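Local coordinates for glycoside hydrolase family 16 protein (PDB 6T2N), which probably acts as an endo-beta-galactosidase of the gut bacterium Akkermansia muciniphila, cutting within the O-glycan chains of mucins to begin their breakdown, at residues 81-86 / 272-278; 147-153 / 224-230; 161-167 / 179-185; 211-215 / 244-248. One frame throughout, in Å; residues are numbered along the deposited sequence.

Contact 1 of 4, residues 81-86 / 272-278; sequences GSQQTY and NSAVGGT
Gln84 meets Val275 through a folded side chain: chi1 at 92° and chi2 at -76° fold the chain so that its terminal amide lies beside the backbone of Ala274 and Val275. Gln84 OE1 there accepts the backbone N-H of Val275 (N to OE1 2.9 Å), with the donor above the carbonyl plane of the amide and not on a lone pair. The other branch, Gln84 NE2, rests 3.6 Å from Ala274 CB. Val275 is gripped by two glutamines, for its CG2 packs on Gln84 CB at 3.8 Å while its CG1 faces Gln83. The extended chain of Gln83 crosses the valine at about a right angle, and its OE1 is bonded to the backbone N of Ala283.

The backbones are joined at a single bridge, Ser82 with Gly276. Beside it, Gln83 N donates to Val275 O at 3.0 Å and Gly277 N to Gly81 O at 3.1 Å; Gly81 O also receives Lys282 NZ. A side chain on Gly81 would probably run into Gly277 and Thr278, consistent with a glycine where the two backbones run close together.

At the other end, Tyr86 OH receives a weak hydrogen bond from Asn272 ND2 at 3.0 Å, ring and amide planes standing 79° apart, while Ser273 O sits at the ring edge near CE1. Asn272 OD1 is held by Trp165 NE1, so both ends of the amide are engaged. The arrangement is that of a loop closing over the end of strand 267-275, part of the beta-jelly-roll sandwich characteristic of glycoside hydrolase family 16.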
loop_
_atom_site.group_PDB
_atom_site.type_symbol
_atom_site.label_atom_id
_atom_site.label_comp_id
_atom_site.label_asym_id
_atom_site.label_seq_id
_atom_site.Cartn_x
_atom_site.Cartn_y
_atom_site.Cartn_z
ATOM N N GLY A 81 -17.861 -0.738 1.048
ATOM C CA GLY A 81 -18.329 0.147 -0.033
ATOM C C GLY A 81 -17.663 -0.149 -1.368
ATOM O O GLY A 81 -18.160 0.336 -2.390
ATOM N N SER A 82 -16.600 -0.952 -1.386
ATOM C CA SER A 82 -15.844 -1.361 -2.592
ATOM C C SER A 82 -16.733 -2.131 -3.552
ATOM O O SER A 82 -17.759 -2.678 -3.111
ATOM C CB SER A 82 -14.687 -2.202 -2.175
ATOM O OG SER A 82 -15.104 -3.537 -1.893
ATOM N N GLN A 83 -16.366 -2.142 -4.828
ATOM C CA GLN A 83 -17.182 -2.729 -5.923
ATOM C C GLN A 83 -16.402 -3.829 -6.632
ATOM O O GLN A 83 -16.961 -4.364 -7.615
ATOM C CB GLN A 83 -17.513 -1.692 -6.990
ATOM C CG GLN A 83 -18.564 -0.669 -6.604
ATOM C CD GLN A 83 -18.445 0.569 -7.462
ATOM O OE1 GLN A 83 -17.403 1.168 -7.580
ATOM N NE2 GLN A 83 -19.502 0.987 -8.096
ATOM N N GLN A 84 -15.153 -4.104 -6.238
ATOM C CA GLN A 84 -14.282 -5.067 -6.959
ATOM C C GLN A 84 -13.999 -6.314 -6.114
ATOM O O GLN A 84 -14.037 -6.209 -4.877
ATOM C CB GLN A 84 -12.962 -4.423 -7.367
ATOM C CG GLN A 84 -11.864 -4.598 -6.329
ATOM C CD GLN A 84 -12.012 -3.690 -5.128
ATOM O OE1 GLN A 84 -12.878 -2.797 -5.069
ATOM N NE2 GLN A 84 -11.124 -3.894 -4.164
ATOM N N THR A 85 -13.701 -7.432 -6.814
ATOM C CA THR A 85 -13.061 -8.687 -6.299
ATOM C C THR A 85 -11.681 -8.830 -6.953
ATOM O O THR A 85 -11.496 -8.331 -8.063
ATOM C CB THR A 85 -13.952 -9.913 -6.508
ATOM O OG1 THR A 85 -13.395 -10.973 -5.746
ATOM C CG2 THR A 85 -14.028 -10.349 -7.940
ATOM N N TYR A 86 -10.735 -9.445 -6.252
ATOM C CA TYR A 86 -9.283 -9.406 -6.573
ATOM C C TYR A 86 -8.839 -10.749 -7.172
ATOM O O TYR A 86 -9.156 -11.791 -6.564
ATOM C CB TYR A 86 -8.488 -9.103 -5.287
ATOM C CG TYR A 86 -8.372 -7.651 -4.884
ATOM C CD1 TYR A 86 -8.184 -6.650 -5.816
ATOM C CD2 TYR A 86 -8.321 -7.300 -3.555
ATOM C CE1 TYR A 86 -8.048 -5.332 -5.444
ATOM C CE2 TYR A 86 -8.195 -5.991 -3.156
ATOM C CZ TYR A 86 -8.065 -4.997 -4.104
ATOM O OH TYR A 86 -7.946 -3.688 -3.711
ATOM N N ASN A 272 -2.151 -2.075 -5.121
ATOM C CA ASN A 272 -3.527 -2.497 -5.468
ATOM C C ASN A 272 -4.285 -1.326 -6.132
ATOM O O ASN A 272 -3.883 -0.139 -5.941
ATOM C CB ASN A 272 -4.236 -3.071 -4.243
ATOM C CG ASN A 272 -4.711 -1.958 -3.340
ATOM O OD1 ASN A 272 -3.931 -1.399 -2.599
ATOM N ND2 ASN A 272 -5.934 -1.500 -3.508
ATOM N N SER A 273 -5.288 -1.656 -6.961
ATOM C CA SER A 273 -6.377 -0.749 -7.379
ATOM C C SER A 273 -7.680 -1.317 -6.831
ATOM O O SER A 273 -8.100 -2.414 -7.261
ATOM C CB SER A 273 -6.442 -0.589 -8.843
ATOM O OG SER A 273 -5.306 0.097 -9.323
ATOM N N ALA A 274 -8.290 -0.601 -5.902
ATOM C CA ALA A 274 -9.679 -0.862 -5.505
ATOM C C ALA A 274 -10.611 -0.068 -6.417
ATOM O O ALA A 274 -10.106 0.676 -7.258
ATOM C CB ALA A 274 -9.899 -0.506 -4.071
ATOM N N VAL A 275 -11.912 -0.305 -6.266
ATOM C CA VAL A 275 -13.007 0.370 -7.000
ATOM C C VAL A 275 -14.008 0.759 -5.916
ATOM O O VAL A 275 -14.214 -0.051 -4.974
ATOM C CB VAL A 275 -13.598 -0.541 -8.099
ATOM C CG1 VAL A 275 -14.635 0.171 -8.926
ATOM C CG2 VAL A 275 -12.529 -1.059 -9.020
ATOM N N GLY A 276 -14.542 1.971 -5.991
ATOM C CA GLY A 276 -15.504 2.466 -4.995
ATOM C C GLY A 276 -14.866 2.470 -3.624
ATOM O O GLY A 276 -13.681 2.725 -3.526
ATOM N N GLY A 277 -15.628 2.191 -2.583
ATOM C CA GLY A 277 -15.381 2.709 -1.220
ATOM C C GLY A 277 -16.548 3.557 -0.714
ATOM O O GLY A 277 -17.243 4.221 -1.555
ATOM N N THR A 278 -16.795 3.520 0.600
ATOM C CA THR A 278 -17.816 4.359 1.304
ATOM C C THR A 278 -17.491 5.845 1.036
ATOM O O THR A 278 -18.407 6.682 0.908
ATOM C CB THR A 278 -17.853 3.995 2.798
ATOM O OG1 THR A 278 -16.487 4.039 3.212
ATOM C CG2 THR A 278 -18.421 2.624 3.119
#

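Contact 2 of 4, residues 147-153 / 224-230; sequences RLEVRAK and FHTYVME
The guanidinium of Arg147 carries Val228 CG1 over the centre of one face, with CZ 3.4 Å from the methyl, and has carboxylates at its edge. Arg147 NH1 makes a salt bridge to Glu230 OE2 at 2.7 Å, the two planes turned 74° apart. Arg147 NE gives a nearly in-plane bond of 2.8 Å to the anti lone pair of Glu149 OE2, so the acids together fix the rotation of the group. With CG anti to the backbone N (chi1 171°) and the chain extended as far as NE, the arginine reaches Val228 on the neighbouring strand.

Strands 147-153 and 225-230 are antiparallel neighbours in one sheet of the family 16 jelly-roll sandwich, with Leu148-Met229, Val150-Tyr227 and Ala152-His225 as hydrogen-bonded pairs. Leu148, Val150 and Tyr227 point to the other face, into the core between the sheets, where they touch Ile164 and Leu166.

Further along, the Arg151 guanidinium has Phe224 CB over one face and Thr226 OG1 at its edge, with the phenyl plane only 22° from its own. Lys153 CB covers the centre of the Phe224 ring in a CH-pi contact, 3.8 Å from the centroid. Phe224 also touches Asp297, a ligand of the bound calcium ion.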
loop_
_atom_site.group_PDB
_atom_site.type_symbol
_atom_site.label_atom_id
_atom_site.label_comp_id
_atom_site.label_asym_id
_atom_site.label_seq_id
_atom_site.Cartn_x
_atom_site.Cartn_y
_atom_site.Cartn_z
ATOM N N ARG A 147 14.743 3.254 3.171
ATOM C CA ARG A 147 14.122 4.120 2.161
ATOM C C ARG A 147 13.517 3.192 1.130
ATOM O O ARG A 147 14.264 2.324 0.599
ATOM C CB ARG A 147 15.171 5.029 1.521
ATOM C CG ARG A 147 14.654 5.810 0.323
ATOM C CD ARG A 147 15.813 6.256 -0.517
ATOM N NE ARG A 147 15.384 7.213 -1.518
ATOM C CZ ARG A 147 15.155 8.495 -1.281
ATOM N NH1 ARG A 147 15.277 8.988 -0.062
ATOM N NH2 ARG A 147 14.774 9.287 -2.258
ATOM N N LEU A 148 12.229 3.393 0.878
ATOM C CA LEU A 148 11.414 2.571 -0.032
ATOM C C LEU A 148 10.893 3.459 -1.137
ATOM O O LEU A 148 10.123 4.395 -0.806
ATOM C CB LEU A 148 10.247 1.977 0.733
ATOM C CG LEU A 148 9.379 1.044 -0.101
ATOM C CD1 LEU A 148 10.205 -0.058 -0.789
ATOM C CD2 LEU A 148 8.304 0.469 0.805
ATOM N N GLU A 149 11.345 3.169 -2.359
ATOM C CA GLU A 149 11.102 3.984 -3.565
ATOM C C GLU A 149 10.120 3.201 -4.417
ATOM O O GLU A 149 10.416 2.022 -4.710
ATOM C CB GLU A 149 12.383 4.193 -4.363
ATOM C CG GLU A 149 13.447 4.984 -3.647
ATOM C CD GLU A 149 14.625 5.347 -4.532
ATOM O OE1 GLU A 149 14.601 4.953 -5.736
ATOM O OE2 GLU A 149 15.546 6.051 -4.025
ATOM N N VAL A 150 8.996 3.812 -4.778
ATOM C CA VAL A 150 7.999 3.161 -5.662
ATOM C C VAL A 150 7.610 4.162 -6.742
ATOM O O VAL A 150 7.033 5.229 -6.423
ATOM C CB VAL A 150 6.780 2.604 -4.901
ATOM C CG1 VAL A 150 5.766 2.006 -5.884
ATOM C CG2 VAL A 150 7.198 1.555 -3.866
ATOM N N ARG A 151 7.938 3.796 -7.982
ATOM C CA ARG A 151 7.649 4.625 -9.177
ATOM C C ARG A 151 6.449 4.055 -9.924
ATOM O O ARG A 151 6.514 2.839 -10.257
ATOM C CB ARG A 151 8.834 4.697 -10.125
ATOM C CG ARG A 151 8.593 5.778 -11.161
ATOM C CD ARG A 151 9.729 6.763 -11.332
ATOM N NE ARG A 151 9.461 7.678 -12.434
ATOM C CZ ARG A 151 9.440 7.294 -13.711
ATOM N NH1 ARG A 151 9.626 6.023 -14.046
ATOM N NH2 ARG A 151 9.191 8.174 -14.658
ATOM N N ALA A 152 5.417 4.897 -10.156
ATOM C CA ALA A 152 4.085 4.455 -10.636
ATOM C C ALA A 152 3.301 5.560 -11.365
ATOM O O ALA A 152 3.218 6.733 -10.888
ATOM C CB ALA A 152 3.296 3.904 -9.467
ATOM N N LYS A 153 2.666 5.160 -12.465
ATOM C CA LYS A 153 1.635 5.957 -13.167
ATOM C C LYS A 153 0.262 5.473 -12.713
ATOM O O LYS A 153 0.087 4.266 -12.576
ATOM C CB LYS A 153 1.734 5.782 -14.678
ATOM C CG LYS A 153 1.196 6.989 -15.425
ATOM C CD LYS A 153 1.416 6.994 -16.929
ATOM C CE LYS A 153 0.083 6.827 -17.625
ATOM N NZ LYS A 153 0.226 6.882 -19.093
ATOM N N PHE A 224 4.562 9.208 -14.770
ATOM C CA PHE A 224 5.059 8.409 -13.636
ATOM C C PHE A 224 5.618 9.377 -12.583
ATOM O O PHE A 224 6.269 10.396 -12.912
ATOM C CB PHE A 224 6.171 7.464 -14.116
ATOM C CG PHE A 224 5.763 6.150 -14.739
ATOM C CD1 PHE A 224 5.432 6.063 -16.082
ATOM C CD2 PHE A 224 5.751 4.989 -13.980
ATOM C CE1 PHE A 224 5.078 4.848 -16.646
ATOM C CE2 PHE A 224 5.376 3.773 -14.538
ATOM C CZ PHE A 224 5.047 3.701 -15.876
ATOM N N HIS A 225 5.404 9.038 -11.320
ATOM C CA HIS A 225 5.940 9.760 -10.155
ATOM C C HIS A 225 6.494 8.754 -9.165
ATOM O O HIS A 225 5.892 7.687 -9.017
ATOM C CB HIS A 225 4.832 10.574 -9.562
ATOM C CG HIS A 225 4.377 11.649 -10.473
ATOM N ND1 HIS A 225 3.234 11.523 -11.217
ATOM C CD2 HIS A 225 4.874 12.874 -10.718
ATOM C CE1 HIS A 225 3.046 12.624 -11.916
ATOM N NE2 HIS A 225 4.037 13.472 -11.607
ATOM N N THR A 226 7.621 9.091 -8.534
ATOM C CA THR A 226 8.277 8.265 -7.493
ATOM C C THR A 226 7.710 8.621 -6.119
ATOM O O THR A 226 7.657 9.833 -5.764
ATOM C CB THR A 226 9.779 8.477 -7.486
ATOM O OG1 THR A 226 10.240 8.558 -8.835
ATOM C CG2 THR A 226 10.444 7.362 -6.720
ATOM N N TYR A 227 7.243 7.602 -5.409
ATOM C CA TYR A 227 6.653 7.711 -4.056
ATOM C C TYR A 227 7.718 7.158 -3.117
ATOM O O TYR A 227 8.213 6.090 -3.367
ATOM C CB TYR A 227 5.294 7.002 -4.035
ATOM C CG TYR A 227 4.258 7.597 -4.960
ATOM C CD1 TYR A 227 3.531 8.725 -4.620
ATOM C CD2 TYR A 227 4.018 7.049 -6.208
ATOM C CE1 TYR A 227 2.594 9.290 -5.478
ATOM C CE2 TYR A 227 3.091 7.606 -7.086
ATOM C CZ TYR A 227 2.366 8.733 -6.726
ATOM O OH TYR A 227 1.453 9.271 -7.600
ATOM N N VAL A 228 8.130 7.928 -2.128
ATOM C CA VAL A 228 9.337 7.623 -1.300
ATOM C C VAL A 228 9.041 7.734 0.207
ATOM O O VAL A 228 8.582 8.817 0.729
ATOM C CB VAL A 228 10.474 8.589 -1.647
ATOM C CG1 VAL A 228 11.788 8.098 -1.056
ATOM C CG2 VAL A 228 10.539 8.863 -3.158
ATOM N N MET A 229 9.350 6.660 0.912
ATOM C CA MET A 229 9.248 6.632 2.373
ATOM C C MET A 229 10.665 6.474 2.945
ATOM O O MET A 229 11.252 5.408 2.763
ATOM C CB MET A 229 8.370 5.459 2.799
ATOM C CG MET A 229 8.404 5.281 4.281
ATOM S SD MET A 229 7.543 3.844 4.928
ATOM C CE MET A 229 8.687 2.557 4.439
ATOM N N GLU A 230 11.210 7.490 3.621
ATOM C CA GLU A 230 12.391 7.341 4.536
ATOM C C GLU A 230 11.856 7.058 5.954
ATOM O O GLU A 230 10.841 7.694 6.323
ATOM C CB GLU A 230 13.303 8.576 4.470
ATOM C CG GLU A 230 14.206 8.647 3.244
ATOM C CD GLU A 230 15.201 9.802 3.161
ATOM O OE1 GLU A 230 15.008 10.820 3.870
ATOM O OE2 GLU A 230 16.191 9.683 2.400
#

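Contact 3 of 4, residues 161-167 / 179-185; sequences WPAIWLL and EIDMLEN
Strands 161-167 and 179-181 run antiparallel at 162°, their register shifting by one residue where Met182 and Leu183 both face Ile164 in a classic beta bulge. Leu166 and Ile180 exchange two backbone bonds, each 2.8 Å between N and O; at the bulge Leu183 N meets Ile164 O at 3.1 Å.

On one face Ile164 CD1 packs on Leu183 CD2 at 3.7 Å. The Met182 sulfur touches Leu166 CD1 at 3.8 Å. The acids occupy the other face. Glu179, extended with CG anti to the backbone N (chi1 -159°), runs alongside Leu167, its CG 3.7 Å from Leu167 CD2, and brings its carboxylate to Trp165 CE3, the two planes 56° apart. Its OE1 is bonded to Trp174 NE1, while Asp181 OD2 is bonded to His198 NE2. With an alanine in place of Glu179, the indole N-H of Trp174 would probably lose its acceptor and Trp165 the group beside its ring.

Glu184 lies side by side with Trp161, its CG at the indole edge. Glu179, Asp181 and Glu184 on a bulged strand match the ExDxxE signature of family 16, which in relatives carries the catalytic acids, consistent with an active site here.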
loop_
_atom_site.group_PDB
_atom_site.type_symbol
_atom_site.label_atom_id
_atom_site.label_comp_id
_atom_site.label_asym_id
_atom_site.label_seq_id
_atom_site.Cartn_x
_atom_site.Cartn_y
_atom_site.Cartn_z
ATOM N N TRP A 161 -9.279 3.567 -7.285
ATOM C CA TRP A 161 -8.572 3.846 -6.019
ATOM C C TRP A 161 -7.243 3.102 -6.040
ATOM O O TRP A 161 -7.100 1.993 -5.531
ATOM C CB TRP A 161 -9.468 3.457 -4.849
ATOM C CG TRP A 161 -9.023 3.876 -3.486
ATOM C CD1 TRP A 161 -7.796 4.277 -3.058
ATOM C CD2 TRP A 161 -9.848 3.797 -2.332
ATOM N NE1 TRP A 161 -7.805 4.479 -1.716
ATOM C CE2 TRP A 161 -9.059 4.210 -1.244
ATOM C CE3 TRP A 161 -11.193 3.447 -2.128
ATOM C CZ2 TRP A 161 -9.587 4.260 0.050
ATOM C CZ3 TRP A 161 -11.719 3.516 -0.853
ATOM C CH2 TRP A 161 -10.913 3.903 0.225
ATOM N N PRO A 162 -6.224 3.712 -6.658
ATOM C CA PRO A 162 -4.894 3.142 -6.632
ATOM C C PRO A 162 -4.306 3.490 -5.269
ATOM O O PRO A 162 -4.594 4.567 -4.744
ATOM C CB PRO A 162 -4.155 3.832 -7.794
ATOM C CG PRO A 162 -4.970 5.107 -8.107
ATOM C CD PRO A 162 -6.310 4.966 -7.415
ATOM N N ALA A 163 -3.468 2.597 -4.765
ATOM C CA ALA A 163 -2.846 2.723 -3.439
ATOM C C ALA A 163 -1.502 2.005 -3.443
ATOM O O ALA A 163 -1.431 0.897 -3.979
ATOM C CB ALA A 163 -3.759 2.160 -2.405
ATOM N N ILE A 164 -0.491 2.662 -2.879
ATOM C CA ILE A 164 0.774 2.061 -2.382
ATOM C C ILE A 164 0.737 2.175 -0.864
ATOM O O ILE A 164 0.694 3.293 -0.374
ATOM C CB ILE A 164 1.945 2.829 -2.995
ATOM C CG1 ILE A 164 1.840 2.772 -4.515
ATOM C CG2 ILE A 164 3.297 2.372 -2.473
ATOM C CD1 ILE A 164 2.571 3.911 -5.181
ATOM N N TRP A 165 0.754 1.056 -0.149
ATOM C CA TRP A 165 0.639 1.119 1.320
ATOM C C TRP A 165 1.164 -0.138 2.020
ATOM O O TRP A 165 1.340 -1.163 1.385
ATOM C CB TRP A 165 -0.796 1.461 1.649
ATOM C CG TRP A 165 -1.750 0.438 1.171
ATOM C CD1 TRP A 165 -2.011 0.115 -0.117
ATOM C CD2 TRP A 165 -2.598 -0.391 1.976
ATOM N NE1 TRP A 165 -2.937 -0.880 -0.158
ATOM C CE2 TRP A 165 -3.325 -1.202 1.104
ATOM C CE3 TRP A 165 -2.803 -0.543 3.347
ATOM C CZ2 TRP A 165 -4.240 -2.142 1.546
ATOM C CZ3 TRP A 165 -3.720 -1.465 3.782
ATOM C CH2 TRP A 165 -4.431 -2.252 2.888
ATOM N N LEU A 166 1.529 0.037 3.289
ATOM C CA LEU A 166 2.155 -0.971 4.186
ATOM C C LEU A 166 1.367 -1.056 5.505
ATOM O O LEU A 166 0.878 -0.033 5.972
ATOM C CB LEU A 166 3.597 -0.551 4.467
ATOM C CG LEU A 166 4.455 -0.259 3.236
ATOM C CD1 LEU A 166 4.485 1.228 2.867
ATOM C CD2 LEU A 166 5.862 -0.778 3.441
ATOM N N LEU A 167 1.226 -2.280 6.010
ATOM C CA LEU A 167 0.580 -2.690 7.282
ATOM C C LEU A 167 1.656 -3.346 8.149
ATOM O O LEU A 167 2.439 -4.154 7.577
ATOM C CB LEU A 167 -0.510 -3.730 7.005
ATOM C CG LEU A 167 -1.833 -3.218 6.436
ATOM C CD1 LEU A 167 -2.665 -4.361 5.831
ATOM C CD2 LEU A 167 -2.617 -2.464 7.497
ATOM N N GLU A 179 -0.357 1.467 9.885
ATOM C CA GLU A 179 -0.608 1.564 8.446
ATOM C C GLU A 179 0.055 2.829 7.905
ATOM O O GLU A 179 -0.273 3.935 8.363
ATOM C CB GLU A 179 -2.104 1.588 8.148
ATOM C CG GLU A 179 -2.391 1.159 6.689
ATOM C CD GLU A 179 -3.793 1.462 6.165
ATOM O OE1 GLU A 179 -4.801 1.041 6.822
ATOM O OE2 GLU A 179 -3.868 2.192 5.170
ATOM N N ILE A 180 0.890 2.650 6.887
ATOM C CA ILE A 180 1.638 3.717 6.153
ATOM C C ILE A 180 1.148 3.701 4.703
ATOM O O ILE A 180 1.469 2.752 3.994
ATOM C CB ILE A 180 3.146 3.434 6.241
ATOM C CG1 ILE A 180 3.573 3.160 7.680
ATOM C CG2 ILE A 180 3.964 4.538 5.603
ATOM C CD1 ILE A 180 4.910 2.502 7.749
ATOM N N ASP A 181 0.366 4.706 4.342
ATOM C CA ASP A 181 -0.231 4.950 3.019
ATOM C C ASP A 181 0.676 5.898 2.227
ATOM O O ASP A 181 0.495 7.146 2.386
ATOM C CB ASP A 181 -1.606 5.588 3.249
ATOM C CG ASP A 181 -2.539 4.727 4.125
ATOM O OD1 ASP A 181 -2.172 3.553 4.357
ATOM O OD2 ASP A 181 -3.655 5.214 4.451
ATOM N N MET A 182 1.625 5.375 1.432
ATOM C CA MET A 182 2.536 6.268 0.650
ATOM C C MET A 182 1.680 7.003 -0.408
ATOM O O MET A 182 1.825 8.268 -0.548
ATOM C CB MET A 182 3.736 5.532 0.032
ATOM C CG MET A 182 4.456 4.611 1.003
ATOM S SD MET A 182 5.869 3.637 0.322
ATOM C CE MET A 182 6.570 4.781 -0.884
ATOM N N LEU A 183 0.755 6.275 -1.057
ATOM C CA LEU A 183 -0.190 6.868 -2.039
ATOM C C LEU A 183 -1.605 6.335 -1.850
ATOM O O LEU A 183 -1.781 5.105 -1.823
ATOM C CB LEU A 183 0.274 6.559 -3.465
ATOM C CG LEU A 183 -0.800 6.710 -4.547
ATOM C CD1 LEU A 183 -1.164 8.174 -4.735
ATOM C CD2 LEU A 183 -0.329 6.101 -5.853
ATOM N N GLU A 184 -2.556 7.266 -1.827
ATOM C CA GLU A 184 -3.976 7.012 -2.123
ATOM C C GLU A 184 -4.505 8.184 -2.935
ATOM O O GLU A 184 -4.139 9.337 -2.624
ATOM C CB GLU A 184 -4.729 6.838 -0.823
ATOM C CG GLU A 184 -4.435 5.528 -0.146
ATOM C CD GLU A 184 -5.085 5.478 1.210
ATOM O OE1 GLU A 184 -4.848 6.426 2.057
ATOM O OE2 GLU A 184 -5.872 4.564 1.389
ATOM N N ASN A 185 -5.294 7.889 -3.965
ATOM C CA ASN A 185 -5.803 8.895 -4.935
ATOM C C ASN A 185 -7.278 8.598 -5.066
ATOM O O ASN A 185 -7.545 7.400 -5.032
ATOM C CB ASN A 185 -5.060 8.741 -6.264
ATOM C CG ASN A 185 -5.533 9.667 -7.360
ATOM O OD1 ASN A 185 -5.428 10.894 -7.262
ATOM N ND2 ASN A 185 -6.056 9.069 -8.419
#

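Contact 4 of 4, residues 211-215 / 244-248; sequences RGGTV and LVKSI
Lys246 lies across the backbone of Gly212 and Gly213, its chain bent at chi2 (72°) so that CD rests on the peptide link between them, 3.4 Å from Gly212 C and equally far from Gly213 N. Farther out, Lys246 CE passes Arg211 CB at 4.1 Å. The extended arginine heads elsewhere, and its NE is 6.9 Å from Lys246 NZ. Arg211 instead crosses Ile248 at about a right angle, laying one guanidinium face over the isoleucine, with NH1 3.9 Å from CG1; the same NH1 is bonded to Thr252 OG1.

Val245 and Val215 also meet at about a right angle, Val215 CG1 touching Val245 CG2 at 4.2 Å. The other methyl, Val245 CG1, presses on the backbone of Gly213, 3.4 Å from its carbonyl carbon. A side chain on Gly213 would probably collide with Val245 O, consistent with the close approach of the strands. No hydrogen bond joins the two segments. A serine in place of Lys246 would probably leave the Gly212-Gly213 peptide without its aliphatic cover and open a gap beside Arg211.

Val245 and Lys246 both face Leu238 in a classic beta bulge, where strand 243-249 pairs with strand 235-240. Strand 211-216 pairs instead with 192-198, whose Ser195 and Phe197 touch Val245, Lys246 and Ile248. A strand of each sheet thus runs beside the other, antiparallel at 162°, at the surface of the molecule.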
loop_
_atom_site.group_PDB
_atom_site.type_symbol
_atom_site.label_atom_id
_atom_site.label_comp_id
_atom_site.label_asym_id
_atom_site.label_seq_id
_atom_site.Cartn_x
_atom_site.Cartn_y
_atom_site.Cartn_z
ATOM N N ARG A 211 -3.043 10.449 10.946
ATOM C CA ARG A 211 -2.385 11.724 10.584
ATOM C C ARG A 211 -2.052 11.623 9.104
ATOM O O ARG A 211 -1.522 10.565 8.720
ATOM C CB ARG A 211 -1.132 11.878 11.439
ATOM C CG ARG A 211 -1.236 11.215 12.808
ATOM C CD ARG A 211 -0.151 11.749 13.719
ATOM N NE ARG A 211 -0.059 10.986 14.951
ATOM C CZ ARG A 211 0.925 11.104 15.849
ATOM N NH1 ARG A 211 1.884 11.993 15.660
ATOM N NH2 ARG A 211 0.944 10.353 16.942
ATOM N N GLY A 212 -2.441 12.599 8.290
ATOM C CA GLY A 212 -2.191 12.523 6.842
ATOM C C GLY A 212 -1.998 13.892 6.257
ATOM O O GLY A 212 -2.520 14.827 6.789
ATOM N N GLY A 213 -1.234 14.005 5.192
ATOM C CA GLY A 213 -1.143 15.243 4.403
ATOM C C GLY A 213 -1.521 14.962 2.971
ATOM O O GLY A 213 -1.946 13.845 2.699
ATOM N N THR A 214 -1.388 15.966 2.124
ATOM C CA THR A 214 -1.825 15.990 0.717
ATOM C C THR A 214 -0.816 16.828 -0.070
ATOM O O THR A 214 -0.363 17.844 0.459
ATOM C CB THR A 214 -3.241 16.576 0.606
ATOM O OG1 THR A 214 -3.252 17.968 0.243
ATOM C CG2 THR A 214 -4.008 16.435 1.892
ATOM N N VAL A 215 -0.485 16.447 -1.297
ATOM C CA VAL A 215 -0.040 17.440 -2.320
ATOM C C VAL A 215 -0.913 17.259 -3.568
ATOM O O VAL A 215 -1.366 16.108 -3.846
ATOM C CB VAL A 215 1.467 17.358 -2.624
ATOM C CG1 VAL A 215 2.272 17.375 -1.352
ATOM C CG2 VAL A 215 1.835 16.138 -3.442
ATOM N N LEU A 244 7.378 16.696 0.208
ATOM C CA LEU A 244 6.950 16.083 1.486
ATOM C C LEU A 244 5.422 16.136 1.534
ATOM O O LEU A 244 4.869 17.259 1.499
ATOM C CB LEU A 244 7.577 16.835 2.666
ATOM C CG LEU A 244 7.158 16.339 4.050
ATOM C CD1 LEU A 244 7.894 15.067 4.462
ATOM C CD2 LEU A 244 7.357 17.417 5.093
ATOM N N VAL A 245 4.769 14.972 1.628
ATOM C CA VAL A 245 3.314 14.902 1.933
ATOM C C VAL A 245 3.098 14.924 3.458
ATOM O O VAL A 245 2.364 15.797 3.983
ATOM C CB VAL A 245 2.698 13.664 1.280
ATOM C CG1 VAL A 245 1.185 13.777 1.283
ATOM C CG2 VAL A 245 3.215 13.499 -0.131
ATOM N N LYS A 246 3.739 14.009 4.165
ATOM C CA LYS A 246 3.513 13.874 5.613
ATOM C C LYS A 246 4.755 13.279 6.291
ATOM O O LYS A 246 5.351 12.346 5.803
ATOM C CB LYS A 246 2.230 13.081 5.779
ATOM C CG LYS A 246 1.699 13.044 7.178
ATOM C CD LYS A 246 1.117 14.359 7.616
ATOM C CE LYS A 246 1.017 14.422 9.127
ATOM N NZ LYS A 246 -0.036 15.359 9.553
ATOM N N SER A 247 5.196 13.925 7.355
ATOM C CA SER A 247 6.193 13.411 8.320
ATOM C C SER A 247 5.422 13.031 9.580
ATOM O O SER A 247 4.417 13.687 9.847
ATOM C CB SER A 247 7.223 14.460 8.643
ATOM O OG SER A 247 6.908 15.098 9.891
ATOM N N ILE A 248 5.927 12.062 10.326
ATOM C CA ILE A 248 5.498 11.727 11.702
ATOM C C ILE A 248 6.755 11.646 12.584
ATOM O O ILE A 248 7.759 11.160 12.073
ATOM C CB ILE A 248 4.701 10.425 11.598
ATOM C CG1 ILE A 248 3.972 10.145 12.907
ATOM C CG2 ILE A 248 5.570 9.251 11.184
ATOM C CD1 ILE A 248 3.223 8.834 12.876
#

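In the fold
Contact 1 joins the ends of a long chain interval that contains the other three. Contact 3 lies near the centre of the chain, about 14 Å between centres from contact 1 and 11 Å from contact 2. Contacts 1 and 3 share the mixed sheet, where strands 160-168 and 267-275 are neighbours and Trp161 packs on Gly276 and Gly277. Contact 2 belongs to the other sheet, and its Tyr227 and Met229 press on Ile164 and Ile180 across the core. Contact 4, about 12 Å from contact 3, brings strands of both sheets together; its segments alternate along the chain with those of contact 2. The putative catalytic acids lie on the mixed sheet's face away from contact 2.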